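Local structure of glutathione S-transferase (Pseudomonas fluorescens, 3M3M) at residues S103-I108 against Y165-V170. The protein binds glutathione and, as its family assignment suggests, probably transfers it to electrophilic substrates as a glutathione transferase. Residues are numbered along the deposited sequence; the frame is centred on the assembly and turned at random.
Sequences SHEPYI and YAYTHV
Tyr167 meets three side chains of 103-108, those of His104, Glu105 and Ile108, and its CB is the part that two of them share. Its first torsion sets CG anti to its own carbonyl carbon (chi1 -80°) and brings the ring across the bent chain of Glu105, whose CG comes to 3.6 Å from CE2 of Tyr167. That bend stands the carboxylate of Glu105 nearly perpendicular to the ring, with the planes 88° apart and OE2 3.7 Å from CE2 of Tyr167. No hydrogen bond joins the two; the phenol OH of Tyr167 makes a weak one to Asn14 instead. At the root of the ring, CG2 of Ile108 packs 3.9 Å from CB of Tyr167, the two side chains running past each other in opposite directions, and also lies against the backbone oxygen of Tyr167. The other branch of Ile108, CG1, sits 3.6 Å above the centre of the His104 imidazole, so this isoleucine covers one face of the histidine while it touches the opposing helix.

One residue on, Thr168 sets its hydroxyl at the edge of the His104 imidazole: NE2 of His104 reaches OG1 of Thr168 at 2.9 Å, near the ring plane, but the bend at the hydrogen, 123°, makes this a weak bond. The same hydroxyl is hydrogen-bonded to Leu164 O, one turn back in its helix. Were His104 cut back to an alanine, Thr168 would probably lose this weak cross-helix link, keeping Leu164 as its partner, and a gap would be likely to open beside CG1 of Ile108.

The contact is buried and joins the long, locally kinked helix 87-117 to helix 159-168 within the all-helical C-terminal domain characteristic of glutathione transferases. Tyr167 touches bound glutathione, while Met142 of helix 125-146 touches both His104 and Thr168, and Ile184 of helix 182-192 packs on Thr168.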
loop_
_atom_site.group_PDB
_atom_site.type_symbol
_atom_site.label_atom_id
_atom_site.label_comp_id
_atom_site.label_asym_id
_atom_site.label_seq_id
_atom_site.Cartn_x
_atom_site.Cartn_y
_atom_site.Cartn_z
ATOM N N SER A 103 3.821 8.197 -8.375
ATOM C CA SER A 103 5.219 7.988 -8.754
ATOM C C SER A 103 5.775 6.613 -8.440
ATOM O O SER A 103 6.879 6.332 -8.838
ATOM C CB SER A 103 6.097 9.065 -8.039
ATOM O OG SER A 103 5.803 10.363 -8.650
ATOM N N HIS A 104 5.090 5.790 -7.663
ATOM C CA HIS A 104 5.636 4.547 -7.110
ATOM C C HIS A 104 4.728 3.339 -7.471
ATOM O O HIS A 104 5.111 2.505 -8.240
ATOM C CB HIS A 104 5.738 4.730 -5.595
ATOM C CG HIS A 104 6.277 3.569 -4.829
ATOM N ND1 HIS A 104 5.474 2.564 -4.346
ATOM C CD2 HIS A 104 7.521 3.297 -4.398
ATOM C CE1 HIS A 104 6.209 1.704 -3.679
ATOM N NE2 HIS A 104 7.457 2.114 -3.712
ATOM N N GLU A 105 3.502 3.350 -6.946
ATOM C CA GLU A 105 2.587 2.229 -7.201
ATOM C C GLU A 105 2.502 1.796 -8.723
ATOM O O GLU A 105 2.642 0.614 -9.050
ATOM C CB GLU A 105 1.181 2.490 -6.529
ATOM C CG GLU A 105 0.376 1.226 -6.267
ATOM C CD GLU A 105 -0.461 0.768 -7.408
ATOM O OE1 GLU A 105 -0.267 1.253 -8.583
ATOM O OE2 GLU A 105 -1.337 -0.147 -7.191
ATOM N N PRO A 106 2.313 2.746 -9.685
ATOM C CA PRO A 106 2.139 2.273 -11.065
ATOM C C PRO A 106 3.371 1.604 -11.630
ATOM O O PRO A 106 3.242 0.978 -12.708
ATOM C CB PRO A 106 1.954 3.589 -11.843
ATOM C CG PRO A 106 1.305 4.559 -10.817
ATOM C CD PRO A 106 2.125 4.206 -9.585
ATOM N N TYR A 107 4.524 1.730 -10.980
ATOM C CA TYR A 107 5.763 1.075 -11.498
ATOM C C TYR A 107 6.054 -0.183 -10.666
ATOM O O TYR A 107 6.286 -1.232 -11.205
ATOM C CB TYR A 107 6.957 2.068 -11.450
ATOM C CG TYR A 107 6.488 3.367 -12.142
ATOM C CD1 TYR A 107 6.001 3.309 -13.421
ATOM C CD2 TYR A 107 6.386 4.570 -11.451
ATOM C CE1 TYR A 107 5.504 4.450 -14.115
ATOM C CE2 TYR A 107 5.862 5.715 -12.093
ATOM C CZ TYR A 107 5.415 5.632 -13.426
ATOM O OH TYR A 107 4.876 6.731 -14.126
ATOM N N ILE A 108 6.038 -0.058 -9.325
ATOM C CA ILE A 108 6.374 -1.187 -8.444
ATOM C C ILE A 108 5.262 -2.200 -8.536
ATOM O O ILE A 108 5.547 -3.357 -8.796
ATOM C CB ILE A 108 6.656 -0.792 -6.982
ATOM C CG1 ILE A 108 7.692 0.392 -6.910
ATOM C CG2 ILE A 108 6.968 -2.059 -6.128
ATOM C CD1 ILE A 108 9.093 0.053 -7.389
ATOM N N TYR A 165 5.213 0.877 2.367
ATOM C CA TYR A 165 5.754 -0.433 2.698
ATOM C C TYR A 165 5.025 -1.506 1.929
ATOM O O TYR A 165 5.648 -2.514 1.559
ATOM C CB TYR A 165 5.551 -0.676 4.190
ATOM C CG TYR A 165 6.072 -2.020 4.660
ATOM C CD1 TYR A 165 7.486 -2.202 4.926
ATOM C CD2 TYR A 165 5.198 -3.091 4.801
ATOM C CE1 TYR A 165 7.962 -3.449 5.318
ATOM C CE2 TYR A 165 5.711 -4.379 5.172
ATOM C CZ TYR A 165 7.057 -4.511 5.390
ATOM O OH TYR A 165 7.527 -5.791 5.762
ATOM N N ALA A 166 3.719 -1.283 1.680
ATOM C CA ALA A 166 2.888 -2.379 1.159
ATOM C C ALA A 166 3.466 -2.970 -0.131
ATOM O O ALA A 166 3.585 -4.206 -0.207
ATOM C CB ALA A 166 1.393 -1.911 0.950
ATOM N N TYR A 167 3.798 -2.158 -1.145
ATOM C CA TYR A 167 4.404 -2.744 -2.284
ATOM C C TYR A 167 5.946 -2.731 -2.182
ATOM O O TYR A 167 6.573 -3.559 -2.850
ATOM C CB TYR A 167 4.015 -1.944 -3.565
ATOM C CG TYR A 167 2.609 -2.383 -4.009
ATOM C CD1 TYR A 167 2.429 -3.632 -4.652
ATOM C CD2 TYR A 167 1.549 -1.500 -3.864
ATOM C CE1 TYR A 167 1.100 -4.023 -5.086
ATOM C CE2 TYR A 167 0.252 -1.849 -4.337
ATOM C CZ TYR A 167 0.052 -3.088 -4.949
ATOM O OH TYR A 167 -1.290 -3.449 -5.344
ATOM N N THR A 168 6.507 -1.766 -1.483
ATOM C CA THR A 168 8.003 -1.802 -1.514
ATOM C C THR A 168 8.530 -3.141 -0.924
ATOM O O THR A 168 9.502 -3.671 -1.435
ATOM C CB THR A 168 8.608 -0.627 -0.767
ATOM O OG1 THR A 168 8.133 0.615 -1.340
ATOM C CG2 THR A 168 10.175 -0.627 -0.904
ATOM N N HIS A 169 7.924 -3.624 0.132
ATOM C CA HIS A 169 8.413 -4.859 0.763
ATOM C C HIS A 169 8.382 -6.087 -0.172
ATOM O O HIS A 169 9.107 -7.060 0.147
ATOM C CB HIS A 169 7.710 -5.110 2.130
ATOM C CG HIS A 169 6.537 -6.025 2.052
ATOM N ND1 HIS A 169 5.335 -5.670 1.490
ATOM C CD2 HIS A 169 6.373 -7.295 2.523
ATOM C CE1 HIS A 169 4.467 -6.662 1.613
ATOM N NE2 HIS A 169 5.087 -7.683 2.205
ATOM N N VAL A 170 7.565 -6.062 -1.261
ATOM C CA VAL A 170 7.508 -7.145 -2.252
ATOM C C VAL A 170 8.057 -6.668 -3.627
ATOM O O VAL A 170 7.807 -7.260 -4.680
ATOM C CB VAL A 170 6.076 -7.765 -2.378
ATOM C CG1 VAL A 170 5.801 -8.611 -1.088
ATOM C CG2 VAL A 170 5.001 -6.698 -2.543
#